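Local coordinates for D-alanyl-D-alanine carboxypeptidase (Enterococcus faecalis V583, PDB 5ZHF), which cleaves the C-terminal D-alanine from D-alanyl-D-alanine-ending peptidoglycan pentapeptides with the aid of zinc, in the setting of vancomycin resistance, at residues A[54-59]-A[142-147]; A[66-71]-A[97-102]; A[174-179]-A[183-188]; A[202-207]-A[213-218]. All coordinates share one frame; numbering follows the deposited sequence.

Interactions 1 and 2 touch, their centres about 7 Å apart: backbone hydrogen bonds probably join E59 to I71 and G143 to D70, and interaction 2 is nested inside the chain loop that interaction 1 closes. Interactions 3 and 4 follow in series, centres about 12 Å apart, joined by the R176-E213 salt bridge. Interactions 2 and 3 lie on opposite sides of the chain's centre. The antiparallel sheet links the groups through strand 145-150 (interaction 1) and edge strand 173-175 (interaction 3). Interaction 1 holds zinc ligand D147 and interaction 3 brings Y177 beside H193 and E190, so the groups approach the metal site from different parts of the sheet; interaction 4 lies away from the annotated sites.

Interaction 1 (A[54-59]-A[142-147]); sequences AQYDVE and LGLAVD. With ZN (zinc ion), chain C.
The carbonyl O of L142 and the hydroxyl of Y56 share one water. Y56 OH donates to it at 2.6 Å, and the water lies at the edge of the phenol ring, in its plane; the same water donates to L142 O at 2.7 Å. Tyrosine suits this place because it offers a polar tip to the water and a flat apolar face to L142. L142 CD2 sits over that face, offset toward the rim and 3.7 Å from Y56 CZ, a CH-pi contact in which the two side chains cross at about a right angle. With CG anti to the backbone N (chi1 -178°), the Y56 ring reaches out from its loop to meet the leucine. V58 adds a small branched group whose CG2 packs 3.5 Å from L142 O. Beyond L142, G143 has backbone angles (phi 84°) that call for glycine, and the chain then enters strand 145-150 of the antiparallel sheet of this M15 peptidase. That strand carries D147, whose OD1 binds zinc at 2.0 Å together with H140, H193 and a water. The other carboxylate oxygen, D147 OD2, forms a salt bridge with R98, a second-shell residue that would help fix the carboxylate's rotation.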
loop_
_atom_site.group_PDB
_atom_site.type_symbol
_atom_site.label_atom_id
_atom_site.label_comp_id
_atom_site.label_asym_id
_atom_site.label_seq_id
_atom_site.Cartn_x
_atom_site.Cartn_y
_atom_site.Cartn_z
ATOM N N ALA A 54 -17.635 9.004 -1.809
ATOM C CA ALA A 54 -18.833 8.207 -1.568
ATOM C C ALA A 54 -19.243 7.605 -2.923
ATOM O O ALA A 54 -19.054 8.238 -3.962
ATOM C CB ALA A 54 -19.950 9.070 -0.984
ATOM N N GLN A 55 -19.741 6.375 -2.908
ATOM C CA GLN A 55 -20.138 5.656 -4.141
ATOM C C GLN A 55 -18.959 5.351 -5.098
ATOM O O GLN A 55 -19.145 5.275 -6.320
ATOM C CB GLN A 55 -21.250 6.421 -4.896
ATOM C CG GLN A 55 -22.468 6.791 -4.049
ATOM C CD GLN A 55 -23.092 8.122 -4.451
ATOM O OE1 GLN A 55 -22.460 9.180 -4.348
ATOM N NE2 GLN A 55 -24.342 8.076 -4.898
ATOM N N TYR A 56 -17.752 5.180 -4.560
ATOM C CA TYR A 56 -16.599 4.805 -5.389
ATOM C C TYR A 56 -16.803 3.355 -5.802
ATOM O O TYR A 56 -16.885 2.481 -4.942
ATOM C CB TYR A 56 -15.291 4.944 -4.614
ATOM C CG TYR A 56 -14.064 4.626 -5.434
ATOM C CD1 TYR A 56 -13.509 5.572 -6.276
ATOM C CD2 TYR A 56 -13.446 3.382 -5.353
ATOM C CE1 TYR A 56 -12.375 5.302 -7.044
ATOM C CE2 TYR A 56 -12.320 3.093 -6.131
ATOM C CZ TYR A 56 -11.782 4.059 -6.961
ATOM O OH TYR A 56 -10.660 3.799 -7.731
ATOM N N ASP A 57 -16.893 3.108 -7.103
ATOM C CA ASP A 57 -17.133 1.756 -7.620
ATOM C C ASP A 57 -15.797 1.081 -7.871
ATOM O O ASP A 57 -14.896 1.678 -8.489
ATOM C CB ASP A 57 -17.918 1.802 -8.933
ATOM C CG ASP A 57 -18.200 0.411 -9.507
ATOM O OD1 ASP A 57 -18.930 -0.377 -8.862
ATOM O OD2 ASP A 57 -17.699 0.107 -10.615
ATOM N N VAL A 58 -15.671 -0.158 -7.408
ATOM C CA VAL A 58 -14.521 -0.987 -7.780
ATOM C C VAL A 58 -15.017 -2.371 -8.156
ATOM O O VAL A 58 -15.885 -2.923 -7.471
ATOM C CB VAL A 58 -13.451 -1.066 -6.664
ATOM C CG1 VAL A 58 -14.005 -1.664 -5.374
ATOM C CG2 VAL A 58 -12.223 -1.843 -7.152
ATOM N N GLU A 59 -14.511 -2.888 -9.275
ATOM C CA GLU A 59 -14.737 -4.272 -9.660
ATOM C C GLU A 59 -13.547 -5.088 -9.184
ATOM O O GLU A 59 -12.423 -4.802 -9.570
ATOM C CB GLU A 59 -14.879 -4.410 -11.180
ATOM C CG GLU A 59 -16.099 -3.720 -11.758
ATOM C CD GLU A 59 -17.419 -4.239 -11.211
ATOM O OE1 GLU A 59 -17.523 -5.447 -10.907
ATOM O OE2 GLU A 59 -18.369 -3.430 -11.079
ATOM N N LEU A 142 -9.455 1.192 -1.928
ATOM C CA LEU A 142 -9.542 1.382 -3.378
ATOM C C LEU A 142 -9.461 0.102 -4.163
ATOM O O LEU A 142 -9.939 0.043 -5.300
ATOM C CB LEU A 142 -8.416 2.275 -3.889
ATOM C CG LEU A 142 -8.392 3.724 -3.428
ATOM C CD1 LEU A 142 -7.031 4.360 -3.702
ATOM C CD2 LEU A 142 -9.521 4.469 -4.114
ATOM N N GLY A 143 -8.766 -0.907 -3.624
ATOM C CA GLY A 143 -8.369 -2.059 -4.427
ATOM C C GLY A 143 -7.086 -1.842 -5.212
ATOM O O GLY A 143 -6.675 -2.728 -5.970
ATOM N N LEU A 144 -6.428 -0.683 -5.041
ATOM C CA LEU A 144 -5.216 -0.332 -5.771
ATOM C C LEU A 144 -3.947 -0.567 -4.970
ATOM O O LEU A 144 -2.861 -0.356 -5.507
ATOM C CB LEU A 144 -5.262 1.147 -6.212
ATOM C CG LEU A 144 -6.386 1.453 -7.211
ATOM C CD1 LEU A 144 -6.320 2.908 -7.650
ATOM C CD2 LEU A 144 -6.304 0.541 -8.422
ATOM N N ALA A 145 -4.091 -1.010 -3.711
ATOM C CA ALA A 145 -2.934 -1.242 -2.847
ATOM C C ALA A 145 -2.866 -2.657 -2.370
ATOM O O ALA A 145 -3.895 -3.298 -2.071
ATOM C CB ALA A 145 -2.947 -0.309 -1.639
ATOM N N VAL A 146 -1.638 -3.138 -2.300
ATOM C CA VAL A 146 -1.359 -4.460 -1.772
ATOM C C VAL A 146 -0.237 -4.377 -0.748
ATOM O O VAL A 146 0.756 -3.696 -0.959
ATOM C CB VAL A 146 -1.027 -5.489 -2.881
ATOM C CG1 VAL A 146 -2.282 -5.879 -3.646
ATOM C CG2 VAL A 146 0.051 -4.984 -3.826
ATOM N N ASP A 147 -0.403 -5.105 0.364
ATOM C CA ASP A 147 0.721 -5.347 1.260
ATOM C C ASP A 147 1.355 -6.621 0.809
ATOM O O ASP A 147 0.686 -7.646 0.731
ATOM C CB ASP A 147 0.282 -5.452 2.711
ATOM C CG ASP A 147 -0.333 -4.179 3.226
ATOM O OD1 ASP A 147 0.043 -3.066 2.777
ATOM O OD2 ASP A 147 -1.160 -4.289 4.134
HETATM ZN ZN ZN C . -0.958 -1.460 3.378
HETATM O O HOH W 1 -9.762 1.360 -7.597
HETATM O O HOH W 2 -0.239 -0.995 5.424
#

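Interaction 2 (A[66-71]-A[97-102]); sequences GERIDI and YRTTEK
One face of the R68 guanidinium is covered by the edge of the Y97 ring, with Y97 CD2 3.7 Å from R68 NH2 and offset toward the rim of the charged group. The two planes stand 81° apart, so this is an edge-on approach of the ring to the guanidinium face rather than a stack. At the guanidinium's own edge, near its plane, lies the methyl CG2 of T99. Arginine fits this surface position because its chain, bent at chi3 (-64°), brings the flat cation back beside the tyrosine. Beneath the side chains, Y97 N donates to R68 O at 2.8 Å in a nearly straight bond (166°). A water bridges the same backbones: it accepts from R68 N and donates to Y97 O at 2.7 Å and to E67 OE1 at 2.8 Å. E67 OE1 also accepts from the backbone N of G96, so the carboxylate ties the water to the backbone just before Y97. T99 OG1 then accepts from K102 N at 3.2 Å, a side-chain cap that suits threonine to the position before a helix. Strand 68-70 is thereby fastened to the loop that ends in the N-cap of helix 100-116, and in that loop R98 bonds through NH1 to OE1 of substrate-binding Q103.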
loop_
_atom_site.group_PDB
_atom_site.type_symbol
_atom_site.label_atom_id
_atom_site.label_comp_id
_atom_site.label_asym_id
_atom_site.label_seq_id
_atom_site.Cartn_x
_atom_site.Cartn_y
_atom_site.Cartn_z
ATOM N N GLY A 66 -7.467 -15.667 -1.823
ATOM C CA GLY A 66 -8.702 -15.071 -1.379
ATOM C C GLY A 66 -8.683 -13.566 -1.157
ATOM O O GLY A 66 -9.760 -12.951 -0.985
ATOM N N GLU A 67 -7.501 -12.943 -1.219
ATOM C CA GLU A 67 -7.421 -11.482 -1.221
ATOM C C GLU A 67 -7.967 -10.979 -2.555
ATOM O O GLU A 67 -7.931 -11.692 -3.552
ATOM C CB GLU A 67 -5.980 -10.985 -1.036
ATOM C CG GLU A 67 -5.374 -11.359 0.312
ATOM C CD GLU A 67 -6.108 -10.752 1.504
ATOM O OE1 GLU A 67 -6.472 -9.567 1.467
ATOM O OE2 GLU A 67 -6.278 -11.485 2.503
ATOM N N ARG A 68 -8.525 -9.778 -2.526
ATOM C CA ARG A 68 -9.123 -9.158 -3.708
ATOM C C ARG A 68 -8.378 -7.900 -4.102
ATOM O O ARG A 68 -7.822 -7.209 -3.250
ATOM C CB ARG A 68 -10.589 -8.836 -3.439
ATOM C CG ARG A 68 -11.480 -10.074 -3.434
ATOM C CD ARG A 68 -12.931 -9.744 -3.057
ATOM N NE ARG A 68 -13.013 -9.230 -1.691
ATOM C CZ ARG A 68 -14.066 -8.635 -1.133
ATOM N NH1 ARG A 68 -15.182 -8.439 -1.810
ATOM N NH2 ARG A 68 -13.992 -8.237 0.141
ATOM N N ILE A 69 -8.402 -7.618 -5.405
ATOM C CA ILE A 69 -7.763 -6.437 -5.988
ATOM C C ILE A 69 -8.673 -5.857 -7.073
ATOM O O ILE A 69 -9.479 -6.575 -7.657
ATOM C CB ILE A 69 -6.387 -6.772 -6.600
ATOM C CG1 ILE A 69 -6.518 -7.908 -7.624
ATOM C CG2 ILE A 69 -5.388 -7.087 -5.496
ATOM C CD1 ILE A 69 -5.366 -7.995 -8.582
ATOM N N ASP A 70 -8.513 -4.568 -7.343
ATOM C CA ASP A 70 -9.132 -3.939 -8.523
ATOM C C ASP A 70 -8.726 -4.748 -9.760
ATOM O O ASP A 70 -7.551 -4.953 -10.026
ATOM C CB ASP A 70 -8.690 -2.471 -8.587
ATOM C CG ASP A 70 -9.384 -1.675 -9.681
ATOM O OD1 ASP A 70 -9.709 -2.246 -10.745
ATOM O OD2 ASP A 70 -9.609 -0.481 -9.440
ATOM N N ILE A 71 -9.713 -5.250 -10.499
ATOM C CA ILE A 71 -9.434 -6.047 -11.699
ATOM C C ILE A 71 -8.447 -5.326 -12.657
ATOM O O ILE A 71 -7.663 -5.970 -13.334
ATOM C CB ILE A 71 -10.731 -6.445 -12.446
ATOM C CG1 ILE A 71 -10.480 -7.470 -13.568
ATOM C CG2 ILE A 71 -11.390 -5.204 -13.050
ATOM C CD1 ILE A 71 -9.935 -8.824 -13.172
ATOM N N TYR A 97 -7.680 -5.556 -1.039
ATOM C CA TYR A 97 -8.870 -4.782 -0.769
ATOM C C TYR A 97 -9.347 -5.020 0.645
ATOM O O TYR A 97 -9.326 -6.166 1.132
ATOM C CB TYR A 97 -9.991 -5.170 -1.755
ATOM C CG TYR A 97 -11.265 -4.447 -1.475
ATOM C CD1 TYR A 97 -11.440 -3.123 -1.887
ATOM C CD2 TYR A 97 -12.284 -5.056 -0.775
ATOM C CE1 TYR A 97 -12.613 -2.447 -1.609
ATOM C CE2 TYR A 97 -13.459 -4.381 -0.495
ATOM C CZ TYR A 97 -13.606 -3.069 -0.920
ATOM O OH TYR A 97 -14.775 -2.358 -0.641
ATOM N N ARG A 98 -9.818 -3.958 1.294
ATOM C CA ARG A 98 -10.460 -4.052 2.593
ATOM C C ARG A 98 -11.766 -3.286 2.600
ATOM O O ARG A 98 -11.840 -2.171 2.077
ATOM C CB ARG A 98 -9.581 -3.442 3.675
ATOM C CG ARG A 98 -8.250 -4.120 3.883
ATOM C CD ARG A 98 -7.465 -3.306 4.909
ATOM N NE ARG A 98 -6.109 -3.773 4.948
ATOM C CZ ARG A 98 -5.060 -3.099 5.398
ATOM N NH1 ARG A 98 -5.174 -1.874 5.918
ATOM N NH2 ARG A 98 -3.860 -3.681 5.315
ATOM N N THR A 99 -12.774 -3.872 3.231
ATOM C CA THR A 99 -14.035 -3.169 3.489
ATOM C C THR A 99 -13.812 -2.165 4.624
ATOM O O THR A 99 -12.795 -2.202 5.329
ATOM C CB THR A 99 -15.160 -4.127 3.919
ATOM O OG1 THR A 99 -14.824 -4.714 5.169
ATOM C CG2 THR A 99 -15.399 -5.257 2.882
ATOM N N THR A 100 -14.795 -1.289 4.802
ATOM C CA THR A 100 -14.791 -0.325 5.901
ATOM C C THR A 100 -14.621 -1.011 7.252
ATOM O O THR A 100 -13.773 -0.605 8.055
ATOM C CB THR A 100 -16.104 0.484 5.870
ATOM O OG1 THR A 100 -16.163 1.215 4.635
ATOM C CG2 THR A 100 -16.219 1.434 7.084
ATOM N N GLU A 101 -15.399 -2.059 7.496
ATOM C CA GLU A 101 -15.315 -2.793 8.775
ATOM C C GLU A 101 -13.942 -3.450 8.967
ATOM O O GLU A 101 -13.431 -3.442 10.079
ATOM C CB GLU A 101 -16.446 -3.827 8.932
ATOM C CG GLU A 101 -16.399 -4.693 10.205
ATOM C CD GLU A 101 -16.391 -3.916 11.533
ATOM O OE1 GLU A 101 -16.817 -2.736 11.561
ATOM O OE2 GLU A 101 -15.982 -4.504 12.569
ATOM N N LYS A 102 -13.363 -4.026 7.906
ATOM C CA LYS A 102 -12.026 -4.642 8.031
ATOM C C LYS A 102 -10.992 -3.589 8.423
ATOM O O LYS A 102 -10.176 -3.814 9.352
ATOM C CB LYS A 102 -11.605 -5.377 6.750
ATOM C CG LYS A 102 -10.232 -6.068 6.802
ATOM C CD LYS A 102 -10.121 -7.063 7.962
ATOM C CE LYS A 102 -9.123 -8.196 7.750
ATOM N NZ LYS A 102 -9.571 -9.457 8.435
HETATM O O HOH W 3 -8.598 -8.497 0.055
#

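Interaction 3 (A[174-179]-A[183-188]); sequences IRRYPP and EITGVS
Y177 and V187 cross obliquely, the isopropyl group of the valine lying over one face of the tyrosine ring, where an ST turn, begun by T185, carries the chain off the end of helix 182-185. V187 CG1 stands over that face, offset toward the rim and 3.5 Å from Y177 CG, in a CH-pi contact whose approach is 18° off the ring normal. A beta-branched residue serves well here: V187 CB packs against Y177 CD1, while the second methyl, CG2, comes within 3.6 Å of Y177 CE1, so the branch spans much of one side of the ring. The opposite face is covered by R176 CG, from Y177's own neighbour in the chain, 3.5 Å above the ring plane and over its centre. The phenol is therefore sandwiched between aliphatic groups, which would restrict its tilting. R176 has CG anti to the backbone N (chi1 -178°), which sets it over the ring, and a bend at chi2 (61°) brings the guanidinium back alongside Y177 CE1. Its cationic end pairs with E139 and E213, and T185 CG2 touches the guanidinium at its edge.

T185 CB approaches the edge of the Y177 ring, near its plane. Y177 also meets the ring of zinc ligand H193 and touches E190, the inferred proton donor/acceptor, so the packed ring lies beside the metal site. G186, with positive phi, lets the chain leave the helix. Threonine closes the ST turn, T185 OG1 accepting from V187 N at 3.1 Å. The same hydroxyl donates to a water at 2.6 Å, and that water in turn donates to P178 O at 2.9 Å and to V187 O at 2.8 Å.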
loop_
_atom_site.group_PDB
_atom_site.type_symbol
_atom_site.label_atom_id
_atom_site.label_comp_id
_atom_site.label_asym_id
_atom_site.label_seq_id
_atom_site.Cartn_x
_atom_site.Cartn_y
_atom_site.Cartn_z
ATOM N N ILE A 174 4.294 1.691 -6.833
ATOM C CA ILE A 174 5.239 2.483 -6.052
ATOM C C ILE A 174 5.258 2.074 -4.586
ATOM O O ILE A 174 4.233 1.631 -4.012
ATOM C CB ILE A 174 4.977 4.006 -6.168
ATOM C CG1 ILE A 174 3.565 4.381 -5.662
ATOM C CG2 ILE A 174 5.147 4.431 -7.610
ATOM C CD1 ILE A 174 3.237 5.870 -5.739
ATOM N N ARG A 175 6.448 2.235 -3.992
ATOM C CA ARG A 175 6.635 2.128 -2.558
ATOM C C ARG A 175 5.994 3.378 -1.973
ATOM O O ARG A 175 6.573 4.473 -2.000
ATOM C CB ARG A 175 8.128 2.034 -2.217
ATOM C CG ARG A 175 8.401 1.801 -0.750
ATOM C CD ARG A 175 9.885 1.834 -0.484
ATOM N NE ARG A 175 10.189 1.623 0.932
ATOM C CZ ARG A 175 11.409 1.350 1.402
ATOM N NH1 ARG A 175 12.446 1.213 0.582
ATOM N NH2 ARG A 175 11.587 1.174 2.702
ATOM N N ARG A 176 4.762 3.214 -1.517
ATOM C CA ARG A 176 3.883 4.352 -1.274
ATOM C C ARG A 176 4.326 5.241 -0.121
ATOM O O ARG A 176 4.079 6.459 -0.146
ATOM C CB ARG A 176 2.492 3.841 -0.972
ATOM C CG ARG A 176 1.440 4.902 -0.744
ATOM C CD ARG A 176 1.267 5.773 -1.954
ATOM N NE ARG A 176 0.238 6.778 -1.742
ATOM C CZ ARG A 176 0.423 7.974 -1.179
ATOM N NH1 ARG A 176 1.606 8.325 -0.661
ATOM N NH2 ARG A 176 -0.603 8.817 -1.104
ATOM N N TYR A 177 4.907 4.623 0.900
ATOM C CA TYR A 177 5.237 5.304 2.158
ATOM C C TYR A 177 6.726 5.138 2.473
ATOM O O TYR A 177 7.091 4.397 3.382
ATOM C CB TYR A 177 4.371 4.770 3.285
ATOM C CG TYR A 177 2.876 4.853 3.033
ATOM C CD1 TYR A 177 2.257 6.079 2.737
ATOM C CD2 TYR A 177 2.075 3.706 3.060
ATOM C CE1 TYR A 177 0.891 6.158 2.526
ATOM C CE2 TYR A 177 0.699 3.781 2.844
ATOM C CZ TYR A 177 0.113 5.002 2.556
ATOM O OH TYR A 177 -1.263 5.067 2.345
ATOM N N PRO A 178 7.574 5.819 1.705
ATOM C CA PRO A 178 9.008 5.638 1.895
ATOM C C PRO A 178 9.523 6.308 3.158
ATOM O O PRO A 178 8.891 7.224 3.686
ATOM C CB PRO A 178 9.626 6.256 0.636
ATOM C CG PRO A 178 8.637 7.178 0.105
ATOM C CD PRO A 178 7.284 6.753 0.601
ATOM N N PRO A 179 10.656 5.817 3.671
ATOM C CA PRO A 179 11.131 6.302 4.969
ATOM C C PRO A 179 11.523 7.781 4.994
ATOM O O PRO A 179 11.447 8.416 6.041
ATOM C CB PRO A 179 12.348 5.401 5.264
ATOM C CG PRO A 179 12.738 4.791 3.970
ATOM C CD PRO A 179 11.484 4.713 3.144
ATOM N N GLU A 183 7.145 12.948 6.617
ATOM C CA GLU A 183 6.683 14.300 6.901
ATOM C C GLU A 183 5.724 14.875 5.831
ATOM O O GLU A 183 5.073 15.902 6.055
ATOM C CB GLU A 183 7.891 15.220 7.149
ATOM C CG GLU A 183 8.724 14.793 8.365
ATOM C CD GLU A 183 9.951 15.667 8.643
ATOM O OE1 GLU A 183 10.420 16.374 7.728
ATOM O OE2 GLU A 183 10.465 15.626 9.793
ATOM N N ILE A 184 5.621 14.209 4.677
ATOM C CA ILE A 184 4.690 14.589 3.644
ATOM C C ILE A 184 3.509 13.605 3.621
ATOM O O ILE A 184 2.352 14.036 3.620
ATOM C CB ILE A 184 5.403 14.682 2.272
ATOM C CG1 ILE A 184 6.413 15.840 2.285
ATOM C CG2 ILE A 184 4.383 14.873 1.159
ATOM C CD1 ILE A 184 7.475 15.749 1.217
ATOM N N THR A 185 3.788 12.306 3.655
ATOM C CA THR A 185 2.717 11.287 3.575
ATOM C C THR A 185 1.893 11.143 4.863
ATOM O O THR A 185 0.739 10.700 4.821
ATOM C CB THR A 185 3.270 9.877 3.274
ATOM O OG1 THR A 185 4.105 9.453 4.359
ATOM C CG2 THR A 185 4.018 9.850 1.984
ATOM N N GLY A 186 2.499 11.483 5.996
ATOM C CA GLY A 186 1.915 11.245 7.295
ATOM C C GLY A 186 1.955 9.802 7.764
ATOM O O GLY A 186 1.312 9.458 8.758
ATOM N N VAL A 187 2.737 8.960 7.086
ATOM C CA VAL A 187 2.735 7.529 7.356
ATOM C C VAL A 187 4.167 7.060 7.565
ATOM O O VAL A 187 5.085 7.482 6.859
ATOM C CB VAL A 187 2.048 6.767 6.184
ATOM C CG1 VAL A 187 2.022 5.264 6.452
ATOM C CG2 VAL A 187 0.630 7.304 5.969
ATOM N N SER A 188 4.342 6.160 8.534
ATOM C CA SER A 188 5.635 5.569 8.845
ATOM C C SER A 188 6.133 4.665 7.711
ATOM O O SER A 188 5.409 4.362 6.762
ATOM C CB SER A 188 5.540 4.752 10.139
ATOM O OG SER A 188 5.012 5.537 11.209
HETATM O O HOH W 4 6.042 7.656 4.198
#

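Interaction 4 (A[202-207]-A[213-218]); sequences ATKIYH and EEYLNT
I205 lays its longer branch against the ring of Y215, with CG1 3.6 Å from Y215 CG. Its terminal methyl, I205 CD1, lies over the ring face in a CH-pi contact, 4.2 Å from the centroid and 27° off the normal. The two side chains cross at about a right angle, so the slender end of the isoleucine meets the broad face of the tyrosine. K204 crosses the phenol at a slant, its CB within 4.0 Å of Y215 CE1 and its CD 3.8 Å from Y215 OH. The chain, extended beyond CG, takes the amine on past the ring, which suits a lysine in this exposed place.

The backbones put these groups in register. I205 and Y215 are the nearest pair of CA atoms across the two segments, and Y215 CG lies anti to its backbone N (chi1 -179°), which swings the ring from helix 212-218 toward helix 199-208. T218 adds a side-chain bond within its helix: OG1 donates to E214 O at 3.0 Å, from the opposite face of the carbonyl to T218 N, so one oxygen receives two donors in the last turn.

Farther out, helix 199-208 rests on strand 173-175 through A202 and I205, which pack on I174, while E214 OE1 forms a salt bridge with K181 NZ. Between the segments the chemistry is one of van der Waals and CH-pi contact, which implies that shape and dispersion, not charge pairing, account for this contact.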
loop_
_atom_site.group_PDB
_atom_site.type_symbol
_atom_site.label_atom_id
_atom_site.label_comp_id
_atom_site.label_asym_id
_atom_site.label_seq_id
_atom_site.Cartn_x
_atom_site.Cartn_y
_atom_site.Cartn_z
ATOM N N ALA A 202 4.667 5.721 -12.187
ATOM C CA ALA A 202 5.544 5.022 -11.240
ATOM C C ALA A 202 7.017 5.227 -11.561
ATOM O O ALA A 202 7.836 5.417 -10.669
ATOM C CB ALA A 202 5.232 3.530 -11.213
ATOM N N THR A 203 7.330 5.210 -12.842
ATOM C CA THR A 203 8.694 5.338 -13.293
ATOM C C THR A 203 9.230 6.732 -12.996
ATOM O O THR A 203 10.363 6.873 -12.543
ATOM C CB THR A 203 8.809 5.001 -14.785
ATOM O OG1 THR A 203 8.290 3.676 -15.032
ATOM C CG2 THR A 203 10.259 5.109 -15.250
ATOM N N LYS A 204 8.406 7.755 -13.230
ATOM C CA LYS A 204 8.784 9.134 -12.902
ATOM C C LYS A 204 8.948 9.318 -11.405
ATOM O O LYS A 204 9.924 9.907 -10.940
ATOM C CB LYS A 204 7.747 10.127 -13.439
ATOM C CG LYS A 204 7.700 10.200 -14.958
ATOM C CD LYS A 204 6.630 11.165 -15.469
ATOM C CE LYS A 204 6.837 11.471 -16.948
ATOM N NZ LYS A 204 5.584 11.925 -17.619
ATOM N N ILE A 205 8.000 8.787 -10.632
ATOM C CA ILE A 205 8.074 8.876 -9.168
ATOM C C ILE A 205 9.368 8.236 -8.649
ATOM O O ILE A 205 10.053 8.787 -7.776
ATOM C CB ILE A 205 6.799 8.271 -8.518
ATOM C CG1 ILE A 205 5.615 9.218 -8.766
ATOM C CG2 ILE A 205 6.980 8.051 -7.022
ATOM C CD1 ILE A 205 4.249 8.615 -8.545
ATOM N N TYR A 206 9.698 7.077 -9.194
ATOM C CA TYR A 206 10.873 6.350 -8.780
ATOM C C TYR A 206 12.150 7.109 -9.136
ATOM O O TYR A 206 13.001 7.291 -8.281
ATOM C CB TYR A 206 10.897 4.971 -9.416
ATOM C CG TYR A 206 12.150 4.210 -9.055
ATOM C CD1 TYR A 206 12.254 3.549 -7.833
ATOM C CD2 TYR A 206 13.240 4.166 -9.926
ATOM C CE1 TYR A 206 13.399 2.855 -7.498
ATOM C CE2 TYR A 206 14.398 3.473 -9.596
ATOM C CZ TYR A 206 14.465 2.816 -8.384
ATOM O OH TYR A 206 15.601 2.127 -8.028
ATOM N N HIS A 207 12.266 7.539 -10.385
ATOM C CA HIS A 207 13.476 8.251 -10.838
ATOM C C HIS A 207 13.696 9.577 -10.118
ATOM O O HIS A 207 14.833 9.948 -9.852
ATOM C CB HIS A 207 13.481 8.428 -12.360
ATOM C CG HIS A 207 13.778 7.160 -13.111
ATOM N ND1 HIS A 207 14.828 6.324 -12.778
ATOM C CD2 HIS A 207 13.171 6.586 -14.178
ATOM C CE1 HIS A 207 14.844 5.286 -13.599
ATOM N NE2 HIS A 207 13.851 5.423 -14.461
ATOM N N GLU A 213 2.012 12.301 -3.237
ATOM C CA GLU A 213 1.553 13.657 -2.963
ATOM C C GLU A 213 2.390 14.720 -3.687
ATOM O O GLU A 213 1.826 15.661 -4.266
ATOM C CB GLU A 213 1.552 13.935 -1.466
ATOM C CG GLU A 213 0.432 13.279 -0.694
ATOM C CD GLU A 213 0.701 11.838 -0.257
ATOM O OE1 GLU A 213 1.784 11.255 -0.586
ATOM O OE2 GLU A 213 -0.194 11.284 0.411
ATOM N N GLU A 214 3.714 14.565 -3.642
ATOM C CA GLU A 214 4.660 15.474 -4.329
ATOM C C GLU A 214 4.473 15.431 -5.827
ATOM O O GLU A 214 4.443 16.482 -6.488
ATOM C CB GLU A 214 6.109 15.087 -4.027
ATOM C CG GLU A 214 6.562 15.370 -2.622
ATOM C CD GLU A 214 7.979 14.873 -2.373
ATOM O OE1 GLU A 214 8.224 13.664 -2.538
ATOM O OE2 GLU A 214 8.858 15.686 -2.023
ATOM N N TYR A 215 4.344 14.212 -6.367
ATOM C CA TYR A 215 4.146 14.029 -7.796
ATOM C C TYR A 215 2.898 14.765 -8.274
ATOM O O TYR A 215 2.934 15.491 -9.285
ATOM C CB TYR A 215 4.026 12.542 -8.131
ATOM C CG TYR A 215 3.833 12.261 -9.596
ATOM C CD1 TYR A 215 4.886 12.412 -10.491
ATOM C CD2 TYR A 215 2.599 11.850 -10.091
ATOM C CE1 TYR A 215 4.722 12.142 -11.827
ATOM C CE2 TYR A 215 2.425 11.595 -11.436
ATOM C CZ TYR A 215 3.495 11.729 -12.289
ATOM O OH TYR A 215 3.366 11.468 -13.620
ATOM N N LEU A 216 1.801 14.560 -7.560
ATOM C CA LEU A 216 0.529 15.181 -7.912
ATOM C C LEU A 216 0.590 16.695 -7.762
ATOM O O LEU A 216 0.084 17.402 -8.621
ATOM C CB LEU A 216 -0.625 14.614 -7.094
ATOM C CG LEU A 216 -0.895 13.131 -7.380
ATOM C CD1 LEU A 216 -1.938 12.595 -6.416
ATOM C CD2 LEU A 216 -1.277 12.887 -8.842
ATOM N N ASN A 217 1.216 17.173 -6.685
ATOM C CA ASN A 217 1.382 18.619 -6.460
ATOM C C ASN A 217 2.185 19.243 -7.605
ATOM O O ASN A 217 1.779 20.272 -8.155
ATOM C CB ASN A 217 2.038 18.887 -5.095
ATOM C CG ASN A 217 2.196 20.376 -4.795
ATOM O OD1 ASN A 217 1.211 21.082 -4.581
ATOM N ND2 ASN A 217 3.434 20.852 -4.776
ATOM N N THR A 218 3.291 18.610 -7.991
ATOM C CA THR A 218 4.155 19.111 -9.073
ATOM C C THR A 218 3.468 19.136 -10.435
ATOM O O THR A 218 3.781 19.996 -11.248
ATOM C CB THR A 218 5.485 18.329 -9.155
ATOM O OG1 THR A 218 6.182 18.468 -7.914
ATOM C CG2 THR A 218 6.388 18.848 -10.287
#